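Local coordinates for Di-haem cytochrome c peroxidase family protein (Burkholderia thailandensis E264, PDB 6NX0) that carries two covalently bound c-type hemes, reaches an atypically stable bis-Fe(IV) state and probably acts as a cytochrome c peroxidase, at residues A[327-331]-A[414-418]; A[157-161]-A[378-383]; A[373-377]-A[462-467]. All blocks are in the same frame, centred on the assembly; numbering follows the deposited sequence.

Contact 1. Residues A[327-331]-A[414-418]; sequences IAVPR and FDDVP. With HEC (heme c), chain C.
Val329 O, which looks across at Asp416, accepts hydrogen bonds from two waters. One of them lies 2.8 Å from Val329 O and also donates to Asp416 OD2, while the second lies 2.9 Å from Val329 O and takes the backbone N-H of Asp416. The two waters thus link the carbonyl to both the backbone N and the carboxylate of Asp416, with no direct hydrogen bond between them. A direct link follows at Arg331, whose backbone N reaches Asp415 OD1 at 2.9 Å with an almost straight N-H (173°). Asp415 folds its CG between its own backbone N and carbonyl carbon (chi1 69°), and this brings OD1 to Arg331 N, which meets it on the syn side, tilted out of the carboxylate plane, while OD2 is held by His409. From there the Arg331 chain runs out fully extended past Asp416 to a one-pronged salt bridge, NH1 to Asp416 OD1 at 2.9 Å, in which guanidinium and carboxylate planes stand 78° apart. The carbonyls of His343 and Asn338 take further N-H groups of the guanidinium, and Phe344 adds a cation-pi contact. Both loops belong to the C-terminal cytochrome c domain, and 327-331 is part of the wall of its heme pocket, beside the helix 390-399 that carries the axial ligand Tyr397. Ile327 and Val329 point away from 414-418, and their branches contact the heme: Ile327 CD1 rests 3.8 Å from heme CBD, and Val329 CG2 comes within 3.4 Å of the propionate oxygen O2D. Between them Ala328, in a left-handed backbone conformation, points its methyl the other way. Ala328 CB packs obliquely against Phe414 CD1 at 3.7 Å and against the Val417 CG2 branch at 4.0 Å.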
loop_
_atom_site.group_PDB
_atom_site.type_symbol
_atom_site.label_atom_id
_atom_site.label_comp_id
_atom_site.label_asym_id
_atom_site.label_seq_id
_atom_site.Cartn_x
_atom_site.Cartn_y
_atom_site.Cartn_z
ATOM N N ILE A 327 -0.689 -10.174 10.321
ATOM C CA ILE A 327 -1.686 -11.214 10.036
ATOM C C ILE A 327 -1.072 -12.470 9.420
ATOM O O ILE A 327 -1.788 -13.477 9.258
ATOM C CB ILE A 327 -2.848 -10.685 9.163
ATOM C CG1 ILE A 327 -2.419 -10.366 7.721
ATOM C CG2 ILE A 327 -3.483 -9.445 9.803
ATOM C CD1 ILE A 327 -3.601 -10.104 6.771
ATOM N N ALA A 328 0.232 -12.451 9.088
ATOM C CA ALA A 328 0.980 -13.656 8.719
ATOM C C ALA A 328 0.379 -14.376 7.504
ATOM O O ALA A 328 0.095 -15.574 7.535
ATOM C CB ALA A 328 1.076 -14.609 9.914
ATOM N N VAL A 329 0.230 -13.653 6.404
ATOM C CA VAL A 329 -0.224 -14.333 5.186
ATOM C C VAL A 329 0.789 -15.394 4.752
ATOM O O VAL A 329 1.978 -15.344 5.126
ATOM C CB VAL A 329 -0.520 -13.351 4.038
ATOM C CG1 VAL A 329 -1.537 -12.319 4.455
ATOM C CG2 VAL A 329 0.757 -12.722 3.518
ATOM N N PRO A 330 0.358 -16.390 3.980
ATOM C CA PRO A 330 1.253 -17.495 3.620
ATOM C C PRO A 330 2.455 -17.041 2.807
ATOM O O PRO A 330 2.405 -16.059 2.064
ATOM C CB PRO A 330 0.361 -18.425 2.794
ATOM C CG PRO A 330 -1.043 -18.088 3.250
ATOM C CD PRO A 330 -1.012 -16.615 3.502
ATOM N N ARG A 331 3.539 -17.803 2.950
ATOM C CA ARG A 331 4.743 -17.557 2.171
ATOM C C ARG A 331 4.469 -17.717 0.681
ATOM O O ARG A 331 3.821 -18.675 0.238
ATOM C CB ARG A 331 5.831 -18.534 2.607
ATOM C CG ARG A 331 7.228 -18.264 2.014
ATOM C CD ARG A 331 8.189 -19.208 2.700
ATOM N NE ARG A 331 9.602 -19.116 2.338
ATOM C CZ ARG A 331 10.483 -18.321 2.932
ATOM N NH1 ARG A 331 10.090 -17.454 3.870
ATOM N NH2 ARG A 331 11.771 -18.377 2.589
ATOM N N PHE A 414 2.169 -20.611 10.985
ATOM C CA PHE A 414 2.570 -19.675 9.941
ATOM C C PHE A 414 3.861 -20.134 9.277
ATOM O O PHE A 414 4.821 -20.531 9.947
ATOM C CB PHE A 414 2.769 -18.289 10.544
ATOM C CG PHE A 414 1.799 -17.964 11.668
ATOM C CD1 PHE A 414 0.444 -17.887 11.413
ATOM C CD2 PHE A 414 2.244 -17.762 12.970
ATOM C CE1 PHE A 414 -0.450 -17.610 12.416
ATOM C CE2 PHE A 414 1.338 -17.465 13.989
ATOM C CZ PHE A 414 -0.011 -17.398 13.711
ATOM N N ASP A 415 3.904 -20.071 7.951
ATOM C CA ASP A 415 5.115 -20.473 7.253
ATOM C C ASP A 415 5.895 -19.308 6.669
ATOM O O ASP A 415 6.907 -19.538 5.997
ATOM C CB ASP A 415 4.813 -21.506 6.162
ATOM C CG ASP A 415 4.021 -20.959 4.975
ATOM O OD1 ASP A 415 3.516 -19.821 5.000
ATOM O OD2 ASP A 415 3.940 -21.717 3.970
ATOM N N ASP A 416 5.497 -18.060 6.932
ATOM C CA ASP A 416 6.306 -16.939 6.463
ATOM C C ASP A 416 6.722 -16.021 7.603
ATOM O O ASP A 416 7.015 -14.837 7.385
ATOM C CB ASP A 416 5.569 -16.149 5.395
ATOM C CG ASP A 416 6.511 -15.403 4.472
ATOM O OD1 ASP A 416 7.696 -15.826 4.306
ATOM O OD2 ASP A 416 6.068 -14.377 3.921
ATOM N N VAL A 417 6.763 -16.554 8.823
ATOM C CA VAL A 417 7.261 -15.843 9.993
ATOM C C VAL A 417 8.315 -16.720 10.655
ATOM O O VAL A 417 8.057 -17.903 10.905
ATOM C CB VAL A 417 6.124 -15.508 10.975
ATOM C CG1 VAL A 417 6.669 -14.798 12.184
ATOM C CG2 VAL A 417 5.010 -14.679 10.303
ATOM N N PRO A 418 9.501 -16.199 10.933
ATOM C CA PRO A 418 10.505 -17.002 11.641
ATOM C C PRO A 418 9.942 -17.508 12.967
ATOM O O PRO A 418 9.121 -16.847 13.595
ATOM C CB PRO A 418 11.656 -16.018 11.870
ATOM C CG PRO A 418 11.404 -14.860 10.965
ATOM C CD PRO A 418 9.945 -14.820 10.694
HETATM FE FE HEC C . -7.106 -6.939 6.013
HETATM C CHA HEC C . -4.557 -6.838 3.724
HETATM C CHB HEC C . -9.354 -7.578 3.497
HETATM C CHC HEC C . -9.524 -7.694 8.325
HETATM C CHD HEC C . -5.004 -5.945 8.511
HETATM N NA HEC C . -6.985 -7.107 3.995
HETATM C C1A HEC C . -5.827 -6.981 3.251
HETATM C C2A HEC C . -6.168 -7.280 1.885
HETATM C C3A HEC C . -7.500 -7.381 1.811
HETATM C C4A HEC C . -8.046 -7.281 3.141
HETATM C CMA HEC C . -8.333 -7.775 0.594
HETATM C CAA HEC C . -5.185 -7.217 0.693
HETATM C CBA HEC C . -5.131 -5.821 0.097
HETATM C CGA HEC C . -4.107 -5.624 -0.994
HETATM O O1A HEC C . -3.937 -4.425 -1.374
HETATM O O2A HEC C . -3.281 -6.536 -1.278
HETATM N NB HEC C . -9.046 -7.489 5.948
HETATM C C1B HEC C . -9.807 -7.645 4.786
HETATM C C2B HEC C . -11.153 -8.026 5.173
HETATM C C3B HEC C . -11.203 -8.132 6.499
HETATM C C4B HEC C . -9.892 -7.749 7.007
HETATM C CMB HEC C . -12.318 -8.212 4.167
HETATM C CAB HEC C . -12.365 -8.629 7.396
HETATM C CBB HEC C . -12.754 -10.078 7.024
HETATM N NC HEC C . -7.268 -6.768 8.018
HETATM C C1C HEC C . -8.332 -7.204 8.784
HETATM C C2C HEC C . -7.991 -6.988 10.162
HETATM C C3C HEC C . -6.782 -6.413 10.215
HETATM C C4C HEC C . -6.282 -6.296 8.866
HETATM C CMC HEC C . -8.984 -7.302 11.302
HETATM C CAC HEC C . -6.112 -5.771 11.441
HETATM C CBC HEC C . -5.855 -6.878 12.486
HETATM N ND HEC C . -5.158 -6.427 6.076
HETATM C C1D HEC C . -4.485 -6.060 7.247
HETATM C C2D HEC C . -3.083 -6.007 6.953
HETATM C C3D HEC C . -2.924 -6.366 5.527
HETATM C C4D HEC C . -4.257 -6.564 5.024
HETATM C CMD HEC C . -1.942 -5.661 7.906
HETATM C CAD HEC C . -1.607 -6.489 4.750
HETATM C CBD HEC C . -1.056 -7.883 4.981
HETATM C CGD HEC C . 0.015 -8.220 3.975
HETATM O O1D HEC C . 0.176 -7.463 2.986
HETATM O O2D HEC C . 0.582 -9.346 4.082
HETATM O O HOH W 1 3.760 -13.233 4.995
HETATM O O HOH W 2 2.905 -16.834 7.381
#

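Contact 2. Residues A[157-161]-A[378-383]; sequences RRNAP and KESFMH. With HEC (heme c), chain C.
Asn159 and His383 meet at the junction of the two cytochrome c domains of this diheme peroxidase fold, between the two hemes. The packing is tight here. Asn159 N donates to His383 O at 2.7 Å along a nearly straight line (164°), the donor standing 45° above the carbonyl plane. The same oxygen is pressed by Arg158 CB, 3.1 Å from His383 O, and the neighbouring Met382 O lies 3.3 Å from Asn159 CB. Beyond CB the Arg158 chain extends past the imidazole of His383. Its NH1 hydrogen-bonds a propionate of the N-terminal heme, the one attached through Cys122 and Cys125, and salt bridges to Asp192 and Asp345 hold the same guanidinium.

The other half of the contact is looser and filled by water. The Asn159 amide, with CG anti to the backbone N (chi1 -165°), extends toward Ser380, but the direct bond from ND2 to Ser380 O is weak. A water bridges Asn159 OD1 and Ser380 OG, the hydroxyl being held also by Arg145 O. Lys378 bends at its last two torsions and touches 157-161 mainly through solvent: one water joins NZ to Ala160 O, and another connects NZ, weakly the Asn159 amide, and heme O2A. Besides its two waters, Lys378 NZ makes a weak direct bond to heme O1A.

Segment 378-383 meanwhile receives both propionates of its heme. Met382 N donates to heme O2A at 2.7 Å, and the Met382 sulfur lies over the porphyrin margin, 3.5 Å from SD to heme CHA. The other propionate is clasped by His383 twice, once through backbone N to O1D and once through the imidazole, where heme O2D lies at the ring edge, 2.6 Å from ND1.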
loop_
_atom_site.group_PDB
_atom_site.type_symbol
_atom_site.label_atom_id
_atom_site.label_comp_id
_atom_site.label_asym_id
_atom_site.label_seq_id
_atom_site.Cartn_x
_atom_site.Cartn_y
_atom_site.Cartn_z
ATOM N N ARG A 157 10.640 -6.902 -4.550
ATOM C CA ARG A 157 10.645 -7.764 -3.368
ATOM C C ARG A 157 9.257 -7.906 -2.753
ATOM O O ARG A 157 9.035 -8.841 -1.965
ATOM C CB ARG A 157 11.615 -7.220 -2.319
ATOM C CG ARG A 157 13.087 -7.338 -2.757
ATOM C CD ARG A 157 14.071 -6.664 -1.783
ATOM N NE ARG A 157 13.626 -5.360 -1.280
ATOM C CZ ARG A 157 13.916 -4.175 -1.821
ATOM N NH1 ARG A 157 13.469 -3.059 -1.254
ATOM N NH2 ARG A 157 14.639 -4.097 -2.928
ATOM N N ARG A 158 8.333 -7.014 -3.114
ATOM C CA ARG A 158 6.966 -7.001 -2.640
ATOM C C ARG A 158 6.051 -6.685 -3.811
ATOM O O ARG A 158 6.495 -6.247 -4.870
ATOM C CB ARG A 158 6.746 -5.961 -1.530
ATOM C CG ARG A 158 7.509 -6.251 -0.248
ATOM C CD ARG A 158 7.163 -5.276 0.895
ATOM N NE ARG A 158 7.876 -5.616 2.118
ATOM C CZ ARG A 158 8.527 -4.738 2.871
ATOM N NH1 ARG A 158 8.506 -3.436 2.568
ATOM N NH2 ARG A 158 9.180 -5.173 3.948
ATOM N N ASN A 159 4.755 -6.875 -3.583
ATOM C CA ASN A 159 3.744 -6.427 -4.525
ATOM C C ASN A 159 3.620 -4.914 -4.459
ATOM O O ASN A 159 3.919 -4.288 -3.432
ATOM C CB ASN A 159 2.397 -7.081 -4.199
ATOM C CG ASN A 159 1.396 -6.968 -5.328
ATOM O OD1 ASN A 159 1.750 -6.772 -6.493
ATOM N ND2 ASN A 159 0.120 -7.142 -4.989
ATOM N N ALA A 160 3.195 -4.313 -5.567
ATOM C CA ALA A 160 2.993 -2.869 -5.573
ATOM C C ALA A 160 1.530 -2.525 -5.358
ATOM O O ALA A 160 0.644 -3.188 -5.933
ATOM C CB ALA A 160 3.437 -2.253 -6.895
ATOM N N PRO A 161 1.270 -1.484 -4.569
ATOM C CA PRO A 161 -0.104 -1.023 -4.361
ATOM C C PRO A 161 -0.556 -0.034 -5.425
ATOM O O PRO A 161 0.235 0.559 -6.159
ATOM C CB PRO A 161 -0.009 -0.329 -3.002
ATOM C CG PRO A 161 1.335 0.329 -3.073
ATOM C CD PRO A 161 2.225 -0.712 -3.751
ATOM N N LYS A 378 -7.033 -5.720 -8.709
ATOM C CA LYS A 378 -5.642 -6.139 -8.610
ATOM C C LYS A 378 -5.469 -7.562 -9.126
ATOM O O LYS A 378 -6.361 -8.403 -9.019
ATOM C CB LYS A 378 -5.154 -6.057 -7.162
ATOM C CG LYS A 378 -5.120 -4.655 -6.601
ATOM C CD LYS A 378 -5.052 -4.650 -5.097
ATOM C CE LYS A 378 -3.763 -5.244 -4.548
ATOM N NZ LYS A 378 -2.714 -4.210 -4.365
ATOM N N GLU A 379 -4.291 -7.829 -9.681
ATOM C CA GLU A 379 -3.959 -9.157 -10.185
ATOM C C GLU A 379 -3.392 -10.088 -9.120
ATOM O O GLU A 379 -3.424 -11.313 -9.305
ATOM C CB GLU A 379 -2.976 -9.038 -11.357
ATOM C CG GLU A 379 -3.605 -8.364 -12.572
ATOM C CD GLU A 379 -2.653 -8.211 -13.730
ATOM O OE1 GLU A 379 -1.433 -8.127 -13.509
ATOM O OE2 GLU A 379 -3.125 -8.182 -14.883
ATOM N N SER A 380 -2.886 -9.543 -8.013
ATOM C CA SER A 380 -2.425 -10.337 -6.884
ATOM C C SER A 380 -2.552 -9.478 -5.643
ATOM O O SER A 380 -2.651 -8.248 -5.721
ATOM C CB SER A 380 -0.993 -10.855 -7.078
ATOM O OG SER A 380 -0.085 -9.775 -7.129
ATOM N N PHE A 381 -2.543 -10.153 -4.489
ATOM C CA PHE A 381 -2.955 -9.557 -3.228
ATOM C C PHE A 381 -1.950 -9.846 -2.128
ATOM O O PHE A 381 -1.269 -10.875 -2.128
ATOM C CB PHE A 381 -4.359 -10.065 -2.793
ATOM C CG PHE A 381 -5.405 -9.811 -3.830
ATOM C CD1 PHE A 381 -6.121 -8.622 -3.850
ATOM C CD2 PHE A 381 -5.615 -10.728 -4.828
ATOM C CE1 PHE A 381 -7.052 -8.376 -4.854
ATOM C CE2 PHE A 381 -6.526 -10.486 -5.825
ATOM C CZ PHE A 381 -7.235 -9.311 -5.845
ATOM N N MET A 382 -1.934 -8.929 -1.159
ATOM C CA MET A 382 -1.013 -8.904 -0.019
ATOM C C MET A 382 0.394 -8.479 -0.440
ATOM O O MET A 382 0.735 -8.427 -1.633
ATOM C CB MET A 382 -0.981 -10.260 0.699
ATOM C CG MET A 382 -2.325 -10.767 1.165
ATOM S SD MET A 382 -3.068 -9.680 2.390
ATOM C CE MET A 382 -4.606 -10.534 2.779
ATOM N N HIS A 383 1.218 -8.167 0.564
ATOM C CA HIS A 383 2.545 -7.580 0.348
ATOM C C HIS A 383 3.444 -8.463 -0.494
ATOM O O HIS A 383 4.393 -7.955 -1.100
ATOM C CB HIS A 383 3.235 -7.299 1.703
ATOM C CG HIS A 383 3.797 -8.511 2.373
ATOM N ND1 HIS A 383 3.004 -9.437 3.017
ATOM C CD2 HIS A 383 5.072 -8.951 2.510
ATOM C CE1 HIS A 383 3.761 -10.404 3.496
ATOM N NE2 HIS A 383 5.022 -10.137 3.198
HETATM FE FE HEC C . -7.106 -6.939 6.013
HETATM C CHA HEC C . -4.557 -6.838 3.724
HETATM C CHB HEC C . -9.354 -7.578 3.497
HETATM C CHC HEC C . -9.524 -7.694 8.325
HETATM C CHD HEC C . -5.004 -5.945 8.511
HETATM N NA HEC C . -6.985 -7.107 3.995
HETATM C C1A HEC C . -5.827 -6.981 3.251
HETATM C C2A HEC C . -6.168 -7.280 1.885
HETATM C C3A HEC C . -7.500 -7.381 1.811
HETATM C C4A HEC C . -8.046 -7.281 3.141
HETATM C CMA HEC C . -8.333 -7.775 0.594
HETATM C CAA HEC C . -5.185 -7.217 0.693
HETATM C CBA HEC C . -5.131 -5.821 0.097
HETATM C CGA HEC C . -4.107 -5.624 -0.994
HETATM O O1A HEC C . -3.937 -4.425 -1.374
HETATM O O2A HEC C . -3.281 -6.536 -1.278
HETATM N NB HEC C . -9.046 -7.489 5.948
HETATM C C1B HEC C . -9.807 -7.645 4.786
HETATM C C2B HEC C . -11.153 -8.026 5.173
HETATM C C3B HEC C . -11.203 -8.132 6.499
HETATM C C4B HEC C . -9.892 -7.749 7.007
HETATM C CMB HEC C . -12.318 -8.212 4.167
HETATM C CAB HEC C . -12.365 -8.629 7.396
HETATM C CBB HEC C . -12.754 -10.078 7.024
HETATM N NC HEC C . -7.268 -6.768 8.018
HETATM C C1C HEC C . -8.332 -7.204 8.784
HETATM C C2C HEC C . -7.991 -6.988 10.162
HETATM C C3C HEC C . -6.782 -6.413 10.215
HETATM C C4C HEC C . -6.282 -6.296 8.866
HETATM C CMC HEC C . -8.984 -7.302 11.302
HETATM C CAC HEC C . -6.112 -5.771 11.441
HETATM C CBC HEC C . -5.855 -6.878 12.486
HETATM N ND HEC C . -5.158 -6.427 6.076
HETATM C C1D HEC C . -4.485 -6.060 7.247
HETATM C C2D HEC C . -3.083 -6.007 6.953
HETATM C C3D HEC C . -2.924 -6.366 5.527
HETATM C C4D HEC C . -4.257 -6.564 5.024
HETATM C CMD HEC C . -1.942 -5.661 7.906
HETATM C CAD HEC C . -1.607 -6.489 4.750
HETATM C CBD HEC C . -1.056 -7.883 4.981
HETATM C CGD HEC C . 0.015 -8.220 3.975
HETATM O O1D HEC C . 0.176 -7.463 2.986
HETATM O O2D HEC C . 0.582 -9.346 4.082
HETATM O O HOH W 3 -0.181 -7.376 -8.407
HETATM O O HOH W 4 -1.111 -5.753 -2.677
HETATM O O HOH W 5 -1.461 -4.676 -6.960
#

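Contact 3. Residues A[373-377]-A[462-467]; sequences RNVAI and YVGLMP
The amide of Asn374 and the ring of Tyr462 stand almost perpendicular, their planes 88° apart, with Asn374 OD1 3.8 Å from Tyr462 CD2. Neither group spends its polar end here: Asn374 OD1 accepts from the backbone of Asp459, and the Tyr462 hydroxyl bonds to Pro128 O. The methyl Ile377 CD1 also approaches the tyrosine obliquely, at the base of the ring, 3.7 Å from Tyr462 CB. It gets there because Ile377 CG1 lies between the backbone N and the carbonyl carbon (chi1 70°) and the chain then continues extended.

No hydrogen bond crosses between the segments; the contact is mainly van der Waals packing around two 3-10 turns and the residues next to them, one turn at 375-377 and one ending at 465, the latter lying beyond helix 444-455. In this way the chain that follows helix 444-455 folds back against the loop leading to the heme-binding residue Lys378. The other branch of Ile377 fills the middle of the contact. Ile377 CG2 sits 3.5 Å from Tyr462 O, a carbonyl already taken by Leu465 N within the 3-10 turn. The same methyl is flanked by Leu465 CB at 3.9 Å, and Met466 CG lies 3.8 Å from Ile377 CG2.

Ala376 extends the patch toward Met466 and Pro467. Its methyl, Ala376 CB, lies 3.6 Å from Met466 SD, whose chain bends at its last torsion (chi3 -71°). The proline ring after it is set against the backbone, Pro467 CD lying 3.7 Å from Ala376 O, while Pro467 O turns to Arg455 in helix 444-455.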
loop_
_atom_site.group_PDB
_atom_site.type_symbol
_atom_site.label_atom_id
_atom_site.label_comp_id
_atom_site.label_asym_id
_atom_site.label_seq_id
_atom_site.Cartn_x
_atom_site.Cartn_y
_atom_site.Cartn_z
ATOM N N ARG A 373 -9.608 0.479 -1.378
ATOM C CA ARG A 373 -10.203 1.031 -2.589
ATOM C C ARG A 373 -9.496 0.452 -3.806
ATOM O O ARG A 373 -8.270 0.342 -3.839
ATOM C CB ARG A 373 -10.133 2.553 -2.593
ATOM C CG ARG A 373 -11.081 3.148 -1.539
ATOM C CD ARG A 373 -10.888 4.612 -1.318
ATOM N NE ARG A 373 -11.982 5.216 -0.542
ATOM C CZ ARG A 373 -13.126 5.633 -1.066
ATOM N NH1 ARG A 373 -13.365 5.467 -2.364
ATOM N NH2 ARG A 373 -14.053 6.175 -0.289
ATOM N N ASN A 374 -10.297 0.068 -4.798
ATOM C CA ASN A 374 -9.868 -0.570 -6.045
ATOM C C ASN A 374 -9.215 -1.924 -5.842
ATOM O O ASN A 374 -8.577 -2.443 -6.769
ATOM C CB ASN A 374 -8.973 0.357 -6.859
ATOM C CG ASN A 374 -9.717 1.581 -7.274
ATOM O OD1 ASN A 374 -10.652 1.485 -8.093
ATOM N ND2 ASN A 374 -9.355 2.725 -6.715
ATOM N N VAL A 375 -9.426 -2.559 -4.686
ATOM C CA VAL A 375 -8.799 -3.864 -4.444
ATOM C C VAL A 375 -9.244 -4.895 -5.469
ATOM O O VAL A 375 -8.463 -5.769 -5.863
ATOM C CB VAL A 375 -9.070 -4.321 -2.991
ATOM C CG1 VAL A 375 -10.540 -4.642 -2.768
ATOM C CG2 VAL A 375 -8.147 -5.506 -2.610
ATOM N N ALA A 376 -10.486 -4.791 -5.963
ATOM C CA ALA A 376 -11.035 -5.863 -6.785
ATOM C C ALA A 376 -10.485 -5.902 -8.212
ATOM O O ALA A 376 -10.837 -6.820 -8.961
ATOM C CB ALA A 376 -12.559 -5.731 -6.823
ATOM N N ILE A 377 -9.627 -4.956 -8.612
ATOM C CA ILE A 377 -9.009 -4.964 -9.938
ATOM C C ILE A 377 -7.556 -5.395 -9.888
ATOM O O ILE A 377 -6.901 -5.457 -10.945
ATOM C CB ILE A 377 -9.132 -3.598 -10.647
ATOM C CG1 ILE A 377 -8.263 -2.516 -9.989
ATOM C CG2 ILE A 377 -10.586 -3.153 -10.724
ATOM C CD1 ILE A 377 -8.297 -1.185 -10.689
ATOM N N TYR A 462 -12.597 2.038 -13.617
ATOM C CA TYR A 462 -11.942 0.735 -13.612
ATOM C C TYR A 462 -12.877 -0.443 -13.397
ATOM O O TYR A 462 -12.385 -1.573 -13.285
ATOM C CB TYR A 462 -10.861 0.701 -12.522
ATOM C CG TYR A 462 -9.939 1.887 -12.579
ATOM C CD1 TYR A 462 -9.090 2.071 -13.661
ATOM C CD2 TYR A 462 -9.905 2.813 -11.551
ATOM C CE1 TYR A 462 -8.227 3.147 -13.716
ATOM C CE2 TYR A 462 -9.041 3.900 -11.599
ATOM C CZ TYR A 462 -8.215 4.056 -12.687
ATOM O OH TYR A 462 -7.347 5.138 -12.725
ATOM N N VAL A 463 -14.205 -0.239 -13.345
ATOM C CA VAL A 463 -15.100 -1.338 -12.964
ATOM C C VAL A 463 -15.019 -2.498 -13.937
ATOM O O VAL A 463 -15.205 -3.653 -13.538
ATOM C CB VAL A 463 -16.554 -0.861 -12.809
ATOM C CG1 VAL A 463 -16.680 0.085 -11.623
ATOM C CG2 VAL A 463 -17.048 -0.219 -14.082
ATOM N N GLY A 464 -14.694 -2.222 -15.204
ATOM C CA GLY A 464 -14.588 -3.275 -16.209
ATOM C C GLY A 464 -13.428 -4.228 -16.010
ATOM O O GLY A 464 -13.396 -5.284 -16.651
ATOM N N LEU A 465 -12.481 -3.895 -15.139
ATOM C CA LEU A 465 -11.378 -4.796 -14.872
ATOM C C LEU A 465 -11.664 -5.785 -13.755
ATOM O O LEU A 465 -10.889 -6.724 -13.558
ATOM C CB LEU A 465 -10.113 -4.005 -14.505
ATOM C CG LEU A 465 -9.529 -3.098 -15.589
ATOM C CD1 LEU A 465 -8.274 -2.401 -15.055
ATOM C CD2 LEU A 465 -9.227 -3.908 -16.831
ATOM N N MET A 466 -12.720 -5.582 -12.983
ATOM C CA MET A 466 -13.097 -6.593 -12.023
ATOM C C MET A 466 -13.528 -7.858 -12.766
ATOM O O MET A 466 -14.082 -7.777 -13.863
ATOM C CB MET A 466 -14.242 -6.097 -11.148
ATOM C CG MET A 466 -13.941 -4.832 -10.362
ATOM S SD MET A 466 -15.160 -4.547 -9.045
ATOM C CE MET A 466 -16.593 -4.096 -10.013
ATOM N N PRO A 467 -13.302 -9.035 -12.198
ATOM C CA PRO A 467 -13.903 -10.227 -12.800
ATOM C C PRO A 467 -15.411 -10.080 -12.775
ATOM O O PRO A 467 -15.982 -9.529 -11.829
ATOM C CB PRO A 467 -13.417 -11.365 -11.905
ATOM C CG PRO A 467 -13.136 -10.725 -10.595
ATOM C CD PRO A 467 -12.679 -9.338 -10.893
#

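Along the chain the segments come in the order 157-161, 327-331, 373-377, 378-383, 414-418, 462-467, so the contacts interleave. Contact 2 lies between the others, its centre 15 Å from that of contact 1 and 14 Å from that of contact 3, whereas contacts 1 and 3 are 27 Å apart. Contacts 1 and 2 both touch the same heme, on its propionate side, and meet where Val329 packs on Met382 and His383. Segment 373-377 runs on into 378-383, and Phe381 packs against Val375. Helix 390-399 touches both 327-331 and 373-377. The N-terminal cytochrome c domain enters only through 157-161, so contact 2 joins the two heme domains, while contacts 1 and 3 each pack two C-terminal loops together.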